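PDB 5JY1: putative short-chain dehydrogenase/reductase from Burkholderia xenovorans, which binds NAD and probably works as an oxidoreductase of the short-chain dehydrogenase/reductase family, perhaps reducing 3-oxoacyl groups carried on acyl carrier protein. Local coordinates for residues 190-195 with 251-256; 94-99 with 147-152; 141-146 with 184-189. All coordinates share one frame; numbering follows the deposited sequence. Where two conformers were deposited one is given.

All three contacts are parallel strand pairings within one sheet. Contact 2 joins strand 94-97 to strand 144-149 near the centre of the folded chain; contact 3 joins 144-149 to 187-194 where those strands begin; contact 1 joins 187-194 to 250-253, the last strand on that side of the sheet within this chain. Contacts 1 and 2 run on past the C-terminal ends of their strands, and both touch NAD; Pro194 packs on Phe149 between them. Contact 2 is wholly buried and meets no other subunit. Contact 3, farthest from the cofactor, adds arginines to an apolar face of Ile146, Ile187 and Val189; it meets two neighbouring subunits and contact 1 one of them.

Contact 1 of 3, residues 190-195 with 251-256; sequences NAIAPT and LHVDGG. With NAD (nicotinamide-adenine-dinucleotide), chain E.
Val253 and Ala193 bury the most surface here, with Leu251 next, and the backbone ladder between strands 190-194 and 251-253 runs through all three. Both backbone polar atoms of Ala193 are bonded to the other strand: its N donates to Leu251 O at 2.9 Å, nearly straight at 169°, and its O takes the N-H of Val253 at 3.0 Å from above the carbonyl plane. A water donates to that same Ala193 O and also to Asp254 OD2, tying the strand to the turn that follows. Two further bonds, Leu251 N to Ala191 O and Thr195 N to Val253 O, extend the parallel ladder at either end.

On one face Val253 CG2 rests 3.7 Å from Ile192 CG2; Val253 has its other methyl, CG1, anti to the backbone N (chi1 -173°), which turns CG2 to the neighbouring strand. Helix 227-239 packs on Val253 and Leu251 from the same face. On the other face the Ala193 methyl lies 3.8 Å from His252 CD2, while the imidazole NE2 is hydrogen-bonded to Glu155. Beyond the strands Thr195 OG1 lies 3.5 Å from Asp254 CB, and Asp254 OD1 accepts from Gly256 N at 2.9 Å to close an Asx turn.

Past Ala193, Pro194 O comes to 2.9 Å from NAD C4N and Thr195 CA lies near the carboxamide oxygen O7N. The pair is thus the last two strands of the Rossmann-fold sheet of a short-chain dehydrogenase/reductase, with the end of strand 187-194 lining the nicotinamide pocket.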
loop_
_atom_site.group_PDB
_atom_site.type_symbol
_atom_site.label_atom_id
_atom_site.label_comp_id
_atom_site.label_asym_id
_atom_site.label_seq_id
_atom_site.Cartn_x
_atom_site.Cartn_y
_atom_site.Cartn_z
ATOM N N ASN A 190 -12.908 -3.527 9.814
ATOM C CA ASN A 190 -11.923 -2.522 9.427
ATOM C C ASN A 190 -10.908 -2.368 10.554
ATOM O O ASN A 190 -11.156 -2.766 11.692
ATOM C CB ASN A 190 -12.610 -1.181 9.120
ATOM C CG ASN A 190 -13.526 -1.261 7.907
ATOM O OD1 ASN A 190 -13.060 -1.247 6.762
ATOM N ND2 ASN A 190 -14.836 -1.331 8.147
ATOM N N ALA A 191 -9.758 -1.771 10.241
ATOM C CA ALA A 191 -8.705 -1.617 11.233
ATOM C C ALA A 191 -8.238 -0.167 11.275
ATOM O O ALA A 191 -8.050 0.464 10.233
ATOM C CB ALA A 191 -7.511 -2.550 10.944
ATOM N N ILE A 192 -8.055 0.351 12.488
ATOM C CA ILE A 192 -7.562 1.709 12.706
ATOM C C ILE A 192 -6.139 1.632 13.237
ATOM O O ILE A 192 -5.841 0.817 14.119
ATOM C CB ILE A 192 -8.461 2.475 13.699
ATOM C CG1 ILE A 192 -9.830 2.762 13.071
ATOM C CG2 ILE A 192 -7.771 3.756 14.183
ATOM C CD1 ILE A 192 -10.817 3.392 14.051
ATOM N N ALA A 193 -5.267 2.487 12.702
ATOM C CA ALA A 193 -3.918 2.700 13.223
ATOM C C ALA A 193 -3.898 4.062 13.911
ATOM O O ALA A 193 -3.695 5.100 13.259
ATOM C CB ALA A 193 -2.876 2.637 12.101
ATOM N N PRO A 194 -4.127 4.113 15.210
ATOM C CA PRO A 194 -4.248 5.396 15.905
ATOM C C PRO A 194 -2.942 5.836 16.541
ATOM O O PRO A 194 -2.053 5.013 16.783
ATOM C CB PRO A 194 -5.294 5.085 16.980
ATOM C CG PRO A 194 -4.879 3.655 17.406
ATOM C CD PRO A 194 -4.394 2.977 16.113
ATOM N N THR A 195 -2.806 7.128 16.823
ATOM C CA THR A 195 -1.868 7.583 17.838
ATOM C C THR A 195 -2.620 8.522 18.763
ATOM O O THR A 195 -3.462 9.302 18.307
ATOM C CB THR A 195 -0.623 8.280 17.260
ATOM O OG1 THR A 195 -0.988 9.516 16.626
ATOM C CG2 THR A 195 0.059 7.384 16.248
ATOM N N LEU A 251 -7.226 2.523 8.274
ATOM C CA LEU A 251 -7.272 3.980 8.309
ATOM C C LEU A 251 -6.338 4.479 9.400
ATOM O O LEU A 251 -6.422 4.036 10.554
ATOM C CB LEU A 251 -8.702 4.502 8.547
ATOM C CG LEU A 251 -8.842 6.022 8.408
ATOM C CD1 LEU A 251 -8.699 6.460 6.951
ATOM C CD2 LEU A 251 -10.170 6.494 9.004
ATOM N N HIS A 252 -5.440 5.390 9.032
ATOM C CA HIS A 252 -4.575 6.020 10.014
ATOM C C HIS A 252 -5.300 7.193 10.656
ATOM O O HIS A 252 -5.805 8.075 9.953
ATOM C CB HIS A 252 -3.281 6.497 9.356
ATOM C CG HIS A 252 -2.476 5.381 8.758
ATOM N ND1 HIS A 252 -2.717 4.893 7.494
ATOM C CD2 HIS A 252 -1.459 4.645 9.262
ATOM C CE1 HIS A 252 -1.869 3.908 7.236
ATOM N NE2 HIS A 252 -1.094 3.739 8.293
ATOM N N VAL A 253 -5.326 7.211 11.993
ATOM C CA VAL A 253 -5.942 8.301 12.757
ATOM C C VAL A 253 -4.869 8.864 13.680
ATOM O O VAL A 253 -4.779 8.499 14.861
ATOM C CB VAL A 253 -7.184 7.818 13.532
ATOM C CG1 VAL A 253 -7.906 9.012 14.174
ATOM C CG2 VAL A 253 -8.140 7.098 12.597
ATOM N N ASP A 254 -4.039 9.767 13.132
ATOM C CA ASP A 254 -2.726 10.014 13.719
ATOM C C ASP A 254 -2.215 11.411 13.408
ATOM O O ASP A 254 -1.003 11.644 13.501
ATOM C CB ASP A 254 -1.682 8.985 13.188
ATOM C CG ASP A 254 -1.572 8.992 11.655
ATOM O OD1 ASP A 254 -2.251 9.807 11.000
ATOM O OD2 ASP A 254 -0.804 8.170 11.100
ATOM N N GLY A 255 -3.096 12.345 13.057
ATOM C CA GLY A 255 -2.632 13.674 12.712
ATOM C C GLY A 255 -1.837 13.726 11.433
ATOM O O GLY A 255 -1.175 14.737 11.169
ATOM N N GLY A 256 -1.855 12.657 10.648
ATOM C CA GLY A 256 -1.072 12.590 9.432
ATOM C C GLY A 256 0.297 11.960 9.571
ATOM O O GLY A 256 1.051 11.956 8.592
HETATM P PA NAD E . -3.291 1.482 27.115
HETATM O O1A NAD E . -2.052 0.805 27.616
HETATM O O2A NAD E . -3.405 2.938 27.544
HETATM O O5B NAD E . -4.661 0.652 27.590
HETATM C C5B NAD E . -4.614 -0.727 27.472
HETATM C C4B NAD E . -5.915 -1.320 28.149
HETATM O O4B NAD E . -5.940 -2.592 27.941
HETATM C C3B NAD E . -5.792 -1.131 29.702
HETATM O O3B NAD E . -6.981 -0.616 30.216
HETATM C C2B NAD E . -5.522 -2.533 30.192
HETATM O O2B NAD E . -5.918 -2.688 31.641
HETATM C C1B NAD E . -6.261 -3.256 29.371
HETATM N N9A NAD E . -5.825 -4.640 29.350
HETATM C C8A NAD E . -4.562 -5.068 29.409
HETATM N N7A NAD E . -4.577 -6.385 29.370
HETATM C C5A NAD E . -5.851 -6.778 29.289
HETATM C C6A NAD E . -6.411 -8.055 29.230
HETATM N N6A NAD E . -5.902 -9.419 29.218
HETATM N N1A NAD E . -7.721 -8.191 29.152
HETATM C C2A NAD E . -8.523 -7.074 29.131
HETATM N N3A NAD E . -7.989 -5.830 29.196
HETATM C C4A NAD E . -6.627 -5.699 29.271
HETATM O O3 NAD E . -3.293 1.367 25.468
HETATM P PN NAD E . -3.541 2.540 24.360
HETATM O O1N NAD E . -2.289 3.395 24.253
HETATM O O2N NAD E . -4.751 3.440 24.674
HETATM O O5D NAD E . -3.738 1.765 22.909
HETATM C C5D NAD E . -4.971 1.095 22.650
HETATM C C4D NAD E . -4.902 0.373 21.264
HETATM O O4D NAD E . -4.420 1.198 20.336
HETATM C C3D NAD E . -3.905 -0.787 21.360
HETATM O O3D NAD E . -4.304 -1.833 20.612
HETATM C C2D NAD E . -2.606 -0.176 20.780
HETATM O O2D NAD E . -1.736 -1.303 20.350
HETATM C C1D NAD E . -3.041 0.572 19.788
HETATM N N1N NAD E . -2.138 1.666 19.466
HETATM C C2N NAD E . -2.088 2.781 20.243
HETATM C C3N NAD E . -1.217 3.830 19.935
HETATM C C7N NAD E . -1.149 5.071 20.794
HETATM O O7N NAD E . -0.528 6.053 20.418
HETATM N N7N NAD E . -1.802 5.107 22.044
HETATM C C4N NAD E . -0.404 3.729 18.835
HETATM C C5N NAD E . -0.455 2.627 18.058
HETATM C C6N NAD E . -1.335 1.580 18.370
HETATM O O HOH W 1 -1.069 5.652 12.436
#

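Contact 2 of 3, residues 94-99 with 147-152. With NAD (nicotinamide-adenine-dinucleotide), chain E.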
loop_
_atom_site.group_PDB
_atom_site.type_symbol
_atom_site.label_atom_id
_atom_site.label_comp_id
_atom_site.label_asym_id
_atom_site.label_seq_id
_atom_site.Cartn_x
_atom_site.Cartn_y
_atom_site.Cartn_z
ATOM N N ILE A 94 -21.511 -4.240 17.800
ATOM C CA ILE A 94 -20.246 -3.551 17.552
ATOM C C ILE A 94 -19.177 -4.146 18.457
ATOM O O ILE A 94 -19.358 -4.196 19.679
ATOM C CB ILE A 94 -20.369 -2.039 17.831
ATOM C CG1 ILE A 94 -21.438 -1.384 16.950
ATOM C CG2 ILE A 94 -18.999 -1.346 17.723
ATOM C CD1 ILE A 94 -22.039 -0.131 17.587
ATOM N N LEU A 95 -18.049 -4.558 17.879
ATOM C CA LEU A 95 -16.917 -5.073 18.647
ATOM C C LEU A 95 -15.678 -4.234 18.360
ATOM O O LEU A 95 -15.336 -4.021 17.193
ATOM C CB LEU A 95 -16.639 -6.538 18.305
ATOM C CG LEU A 95 -15.361 -7.148 18.888
ATOM C CD1 LEU A 95 -15.455 -7.300 20.405
ATOM C CD2 LEU A 95 -15.077 -8.505 18.233
ATOM N N VAL A 96 -15.016 -3.759 19.417
ATOM C CA VAL A 96 -13.772 -3.000 19.297
ATOM C C VAL A 96 -12.682 -3.755 20.046
ATOM O O VAL A 96 -12.773 -3.933 21.268
ATOM C CB VAL A 96 -13.917 -1.570 19.843
ATOM C CG1 VAL A 96 -12.593 -0.807 19.703
ATOM C CG2 VAL A 96 -15.038 -0.846 19.128
ATOM N N ASN A 97 -11.651 -4.194 19.317
ATOM C CA ASN A 97 -10.571 -5.012 19.877
ATOM C C ASN A 97 -9.385 -4.096 20.145
ATOM O O ASN A 97 -8.569 -3.828 19.261
ATOM C CB ASN A 97 -10.222 -6.162 18.937
ATOM C CG ASN A 97 -11.348 -7.175 18.837
ATOM O OD1 ASN A 97 -11.815 -7.695 19.851
ATOM N ND2 ASN A 97 -11.812 -7.438 17.624
ATOM N N ASN A 98 -9.287 -3.625 21.379
ATOM C CA ASN A 98 -8.389 -2.536 21.718
ATOM C C ASN A 98 -7.337 -2.897 22.761
ATOM O O ASN A 98 -6.284 -2.251 22.792
ATOM C CB ASN A 98 -9.228 -1.330 22.188
ATOM C CG ASN A 98 -8.428 -0.299 22.930
ATOM O OD1 ASN A 98 -7.900 0.643 22.333
ATOM N ND2 ASN A 98 -8.361 -0.444 24.250
ATOM N N ALA A 99 -7.565 -3.928 23.578
ATOM C CA ALA A 99 -6.691 -4.228 24.708
ATOM C C ALA A 99 -5.241 -4.438 24.268
ATOM O O ALA A 99 -4.961 -4.964 23.190
ATOM C CB ALA A 99 -7.198 -5.470 25.446
ATOM N N VAL A 147 -14.190 -3.363 14.718
ATOM C CA VAL A 147 -13.130 -2.357 14.605
ATOM C C VAL A 147 -11.900 -2.928 15.291
ATOM O O VAL A 147 -11.886 -3.077 16.521
ATOM C CB VAL A 147 -13.527 -1.021 15.256
ATOM C CG1 VAL A 147 -12.469 0.057 14.977
ATOM C CG2 VAL A 147 -14.918 -0.556 14.805
ATOM N N ASN A 148 -10.863 -3.237 14.514
ATOM C CA ASN A 148 -9.606 -3.711 15.072
ATOM C C ASN A 148 -8.595 -2.572 15.095
ATOM O O ASN A 148 -8.734 -1.579 14.384
ATOM C CB ASN A 148 -9.062 -4.891 14.262
ATOM C CG ASN A 148 -9.950 -6.107 14.367
ATOM O OD1 ASN A 148 -10.602 -6.311 15.391
ATOM N ND2 ASN A 148 -9.990 -6.920 13.312
ATOM N N PHE A 149 -7.587 -2.699 15.953
ATOM C CA PHE A 149 -6.549 -1.685 16.084
ATOM C C PHE A 149 -5.197 -2.287 15.742
ATOM O O PHE A 149 -4.800 -3.304 16.317
ATOM C CB PHE A 149 -6.526 -1.089 17.492
ATOM C CG PHE A 149 -7.574 -0.037 17.714
ATOM C CD1 PHE A 149 -7.326 1.281 17.386
ATOM C CD2 PHE A 149 -8.814 -0.369 18.221
ATOM C CE1 PHE A 149 -8.289 2.261 17.577
ATOM C CE2 PHE A 149 -9.781 0.606 18.421
ATOM C CZ PHE A 149 -9.518 1.923 18.099
ATOM N N TYR A 150 -4.495 -1.665 14.801
ATOM C CA TYR A 150 -3.124 -2.073 14.532
ATOM C C TYR A 150 -2.257 -0.844 14.782
ATOM O O TYR A 150 -2.623 -0.003 15.615
ATOM C CB TYR A 150 -2.983 -2.691 13.127
ATOM C CG TYR A 150 -2.941 -1.746 11.940
ATOM C CD1 TYR A 150 -4.062 -1.017 11.557
ATOM C CD2 TYR A 150 -1.786 -1.629 11.169
ATOM C CE1 TYR A 150 -4.019 -0.165 10.453
ATOM C CE2 TYR A 150 -1.731 -0.795 10.081
ATOM C CZ TYR A 150 -2.843 -0.064 9.725
ATOM O OH TYR A 150 -2.771 0.765 8.641
ATOM N N SER A 151 -1.112 -0.717 14.119
ATOM C CA SER A 151 -0.212 0.371 14.450
ATOM C C SER A 151 0.625 0.758 13.243
ATOM O O SER A 151 1.001 -0.089 12.424
ATOM C CB SER A 151 0.714 0.001 15.618
ATOM O OG SER A 151 1.656 1.042 15.862
ATOM N N ILE A 152 0.938 2.052 13.163
ATOM C CA ILE A 152 1.907 2.551 12.192
ATOM C C ILE A 152 3.254 1.851 12.342
ATOM O O ILE A 152 4.019 1.769 11.374
ATOM C CB ILE A 152 2.040 4.085 12.333
ATOM C CG1 ILE A 152 2.903 4.671 11.218
ATOM C CG2 ILE A 152 2.655 4.448 13.676
ATOM C CD1 ILE A 152 2.945 6.173 11.234
HETATM P PA NAD E . -3.291 1.482 27.115
HETATM O O1A NAD E . -2.052 0.805 27.616
HETATM O O2A NAD E . -3.405 2.938 27.544
HETATM O O5B NAD E . -4.661 0.652 27.590
HETATM C C5B NAD E . -4.614 -0.727 27.472
HETATM C C4B NAD E . -5.915 -1.320 28.149
HETATM O O4B NAD E . -5.940 -2.592 27.941
HETATM C C3B NAD E . -5.792 -1.131 29.702
HETATM O O3B NAD E . -6.981 -0.616 30.216
HETATM C C2B NAD E . -5.522 -2.533 30.192
HETATM O O2B NAD E . -5.918 -2.688 31.641
HETATM C C1B NAD E . -6.261 -3.256 29.371
HETATM N N9A NAD E . -5.825 -4.640 29.350
HETATM C C8A NAD E . -4.562 -5.068 29.409
HETATM N N7A NAD E . -4.577 -6.385 29.370
HETATM C C5A NAD E . -5.851 -6.778 29.289
HETATM C C6A NAD E . -6.411 -8.055 29.230
HETATM N N6A NAD E . -5.902 -9.419 29.218
HETATM N N1A NAD E . -7.721 -8.191 29.152
HETATM C C2A NAD E . -8.523 -7.074 29.131
HETATM N N3A NAD E . -7.989 -5.830 29.196
HETATM C C4A NAD E . -6.627 -5.699 29.271
HETATM O O3 NAD E . -3.293 1.367 25.468
HETATM P PN NAD E . -3.541 2.540 24.360
HETATM O O1N NAD E . -2.289 3.395 24.253
HETATM O O2N NAD E . -4.751 3.440 24.674
HETATM O O5D NAD E . -3.738 1.765 22.909
HETATM C C5D NAD E . -4.971 1.095 22.650
HETATM C C4D NAD E . -4.902 0.373 21.264
HETATM O O4D NAD E . -4.420 1.198 20.336
HETATM C C3D NAD E . -3.905 -0.787 21.360
HETATM O O3D NAD E . -4.304 -1.833 20.612
HETATM C C2D NAD E . -2.606 -0.176 20.780
HETATM O O2D NAD E . -1.736 -1.303 20.350
HETATM C C1D NAD E . -3.041 0.572 19.788
HETATM N N1N NAD E . -2.138 1.666 19.466
HETATM C C2N NAD E . -2.088 2.781 20.243
HETATM C C3N NAD E . -1.217 3.830 19.935
HETATM C C7N NAD E . -1.149 5.071 20.794
HETATM O O7N NAD E . -0.528 6.053 20.418
HETATM N N7N NAD E . -1.802 5.107 22.044
HETATM C C4N NAD E . -0.404 3.729 18.835
HETATM C C5N NAD E . -0.455 2.627 18.058
HETATM C C6N NAD E . -1.335 1.580 18.370
HETATM O O HOH W 2 -7.319 -5.622 17.298
#
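Asn97 and Asn148 stand side by side on one face of the sheet, and the amide ND2 of Asn97 donates to Asn148 OD1 at 2.8 Å. The bond is almost straight (176°), and the acceptor lies in the Asn97 amide plane, although the two amides are turned 30° apart. On the face opposite the asparagines, in the conformer of Phe149 given, Val96 CG1 meets the edge of the Phe149 ring at CE2; a chi1 of 180° swings CG1 rather than CG2 toward the ring. In that conformer Asn97 O is also at the ring edge, while Asn98 OD1 sits over one ring face, toward the rim.

Backbone bonds hold the strands in parallel register: Val147 N to Leu95 O at 2.8 Å and Asn97 N to Val147 O at 3.0 Å. Farther along, the strands part and a water spans the gap, donating to Asn97 O and accepting from Phe149 N. Asn98 O then accepts from the ribose hydroxyl O3D of NAD at 3.0 Å.

Second-shell bonds fix these groups: Asn148 ND2 donates to Thr175 OG1, and Thr20 OG1 bonds to the backbone N of Asn98. Helix 113-141 covers the asparagine face, helix 25-36 packs on Val96 and Phe149, and strand 187-194 flanks 144-149 beyond.

Contact 3 of 3, residues 141-146 with 184-189; sequences RRWGRI and RFNITV
Arg142 lays its guanidinium obliquely against the Phe185 ring: Phe185 CD1 sits over one face of the group, 3.6 Å from NH1, and the two planes are 46° apart. A bend at chi2 (-65°) folds the arginine chain back to this position, and its NH1 also donates to Arg139 O in the helix before. Arg142 leaves that helix through a Schellman motif. Next along, Asn186 turns its ND2 to 3.3 Å from Trp143 CD1, with amide and indole planes nearly perpendicular, and gives a weak hydrogen bond to Arg142 O.

From Gly144 and Ile187 on, the chains pair as parallel strands of the Rossmann-type sheet, at the strand ends remote from NAD. Gly144 N donates to Asn186 O at 3.0 Å. Gly144 O is held twice, by Thr188 N and by Arg145 NH1, each 3.0 Å away, arriving from opposite faces of its carbonyl plane. Arg145 is further fixed by NE to Ser240 O, and one guanidinium face lies against Trp143 CZ2. Ile146 N completes the ladder to Thr188 O at 2.9 Å.

On the face opposite Arg145 and Thr188, Ile146 CG2 lies beside Val189 CG1 at 4.0 Å; helix 162-182 packs here, Trp182 against Ile146 and Ala178 against Val189. Tyr274 of a neighbouring subunit packs on Arg142 and Asn186.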
loop_
_atom_site.group_PDB
_atom_site.type_symbol
_atom_site.label_atom_id
_atom_site.label_comp_id
_atom_site.label_asym_id
_atom_site.label_seq_id
_atom_site.Cartn_x
_atom_site.Cartn_y
_atom_site.Cartn_z
ATOM N N ARG A 141 -28.382 -11.546 13.355
ATOM C CA ARG A 141 -29.093 -10.290 13.155
ATOM C C ARG A 141 -28.774 -9.642 11.819
ATOM O O ARG A 141 -29.374 -8.609 11.489
ATOM C CB ARG A 141 -28.763 -9.336 14.302
ATOM C CG ARG A 141 -29.376 -9.793 15.618
ATOM C CD ARG A 141 -28.703 -9.172 16.813
ATOM N NE ARG A 141 -29.333 -9.620 18.048
ATOM C CZ ARG A 141 -29.114 -10.810 18.609
ATOM N NH1 ARG A 141 -28.270 -11.676 18.046
ATOM N NH2 ARG A 141 -29.739 -11.140 19.732
ATOM N N ARG A 142 -27.854 -10.237 11.051
ATOM C CA ARG A 142 -27.422 -9.702 9.757
ATOM C C ARG A 142 -26.990 -8.241 9.878
ATOM O O ARG A 142 -27.341 -7.398 9.048
ATOM C CB ARG A 142 -28.521 -9.869 8.703
ATOM C CG ARG A 142 -28.999 -11.311 8.510
ATOM C CD ARG A 142 -27.890 -12.185 7.951
ATOM N NE ARG A 142 -28.380 -13.386 7.265
ATOM C CZ ARG A 142 -28.257 -14.631 7.725
ATOM N NH1 ARG A 142 -27.675 -14.864 8.889
ATOM N NH2 ARG A 142 -28.714 -15.649 7.012
ATOM N N TRP A 143 -26.213 -7.942 10.920
ATOM C CA TRP A 143 -25.685 -6.591 11.123
ATOM C C TRP A 143 -24.511 -6.683 12.084
ATOM O O TRP A 143 -24.665 -7.187 13.201
ATOM C CB TRP A 143 -26.773 -5.644 11.681
ATOM C CG TRP A 143 -26.517 -4.146 11.429
ATOM C CD1 TRP A 143 -27.107 -3.367 10.477
ATOM C CD2 TRP A 143 -25.635 -3.273 12.168
ATOM N NE1 TRP A 143 -26.635 -2.073 10.559
ATOM C CE2 TRP A 143 -25.740 -1.986 11.591
ATOM C CE3 TRP A 143 -24.768 -3.455 13.248
ATOM C CZ2 TRP A 143 -25.006 -0.890 12.061
ATOM C CZ3 TRP A 143 -24.042 -2.373 13.719
ATOM C CH2 TRP A 143 -24.168 -1.097 13.125
ATOM N N GLY A 144 -23.353 -6.170 11.678
ATOM C CA GLY A 144 -22.208 -6.163 12.565
ATOM C C GLY A 144 -21.173 -5.150 12.140
ATOM O O GLY A 144 -21.028 -4.841 10.953
ATOM N N ARG A 145 -20.447 -4.626 13.129
ATOM C CA ARG A 145 -19.313 -3.733 12.911
ATOM C C ARG A 145 -18.182 -4.198 13.808
ATOM O O ARG A 145 -18.338 -4.237 15.033
ATOM C CB ARG A 145 -19.668 -2.272 13.227
ATOM C CG ARG A 145 -20.804 -1.718 12.397
ATOM C CD ARG A 145 -20.312 -1.362 10.994
ATOM N NE ARG A 145 -21.318 -0.676 10.194
ATOM C CZ ARG A 145 -22.259 -1.270 9.464
ATOM N NH1 ARG A 145 -22.354 -2.598 9.419
ATOM N NH2 ARG A 145 -23.114 -0.520 8.771
ATOM N N ILE A 146 -17.049 -4.564 13.208
ATOM C CA ILE A 146 -15.865 -4.949 13.963
ATOM C C ILE A 146 -14.771 -3.934 13.664
ATOM O O ILE A 146 -14.479 -3.663 12.493
ATOM C CB ILE A 146 -15.414 -6.380 13.620
ATOM C CG1 ILE A 146 -16.532 -7.364 14.003
ATOM C CG2 ILE A 146 -14.101 -6.730 14.338
ATOM C CD1 ILE A 146 -16.275 -8.818 13.589
ATOM N N ARG A 184 -21.196 -10.961 3.521
ATOM C CA ARG A 184 -22.461 -11.536 3.089
ATOM C C ARG A 184 -23.530 -11.431 4.168
ATOM O O ARG A 184 -24.723 -11.539 3.853
ATOM C CB ARG A 184 -22.261 -13.006 2.679
ATOM C CG ARG A 184 -22.011 -14.000 3.819
ATOM C CD ARG A 184 -21.763 -15.377 3.209
ATOM N NE ARG A 184 -21.729 -16.504 4.159
ATOM C CZ ARG A 184 -20.675 -16.820 4.909
ATOM N NH1 ARG A 184 -19.570 -16.091 4.867
ATOM N NH2 ARG A 184 -20.720 -17.873 5.721
ATOM N N PHE A 185 -23.129 -11.237 5.427
ATOM C CA PHE A 185 -24.063 -11.052 6.530
ATOM C C PHE A 185 -24.191 -9.593 6.953
ATOM O O PHE A 185 -24.702 -9.330 8.043
ATOM C CB PHE A 185 -23.634 -11.875 7.745
ATOM C CG PHE A 185 -23.580 -13.363 7.505
ATOM C CD1 PHE A 185 -24.692 -14.054 7.045
ATOM C CD2 PHE A 185 -22.419 -14.069 7.775
ATOM C CE1 PHE A 185 -24.646 -15.440 6.849
ATOM C CE2 PHE A 185 -22.366 -15.461 7.590
ATOM C CZ PHE A 185 -23.480 -16.139 7.124
ATOM N N ASN A 186 -23.698 -8.649 6.142
ATOM C CA ASN A 186 -23.680 -7.229 6.510
ATOM C C ASN A 186 -22.867 -7.005 7.788
ATOM O O ASN A 186 -23.212 -6.177 8.633
ATOM C CB ASN A 186 -25.097 -6.661 6.654
ATOM C CG ASN A 186 -25.102 -5.155 6.815
ATOM O OD1 ASN A 186 -24.218 -4.463 6.299
ATOM N ND2 ASN A 186 -26.081 -4.637 7.556
ATOM N N ILE A 187 -21.783 -7.766 7.934
ATOM C CA ILE A 187 -20.779 -7.543 8.971
ATOM C C ILE A 187 -19.552 -6.932 8.307
ATOM O O ILE A 187 -18.906 -7.579 7.473
ATOM C CB ILE A 187 -20.401 -8.843 9.698
ATOM C CG1 ILE A 187 -21.631 -9.505 10.338
ATOM C CG2 ILE A 187 -19.332 -8.549 10.734
ATOM C CD1 ILE A 187 -21.354 -10.939 10.870
ATOM N N THR A 188 -19.213 -5.703 8.673
ATOM C CA THR A 188 -17.997 -5.090 8.152
ATOM C C THR A 188 -16.871 -5.190 9.174
ATOM O O THR A 188 -17.103 -5.299 10.382
ATOM C CB THR A 188 -18.214 -3.628 7.784
ATOM O OG1 THR A 188 -18.505 -2.884 8.970
ATOM C CG2 THR A 188 -19.367 -3.484 6.784
ATOM N N VAL A 189 -15.636 -5.175 8.676
ATOM C CA VAL A 189 -14.453 -5.375 9.506
ATOM C C VAL A 189 -13.372 -4.445 8.972
ATOM O O VAL A 189 -12.978 -4.555 7.805
ATOM C CB VAL A 189 -13.953 -6.834 9.485
ATOM C CG1 VAL A 189 -12.917 -7.072 10.576
ATOM C CG2 VAL A 189 -15.105 -7.847 9.623
#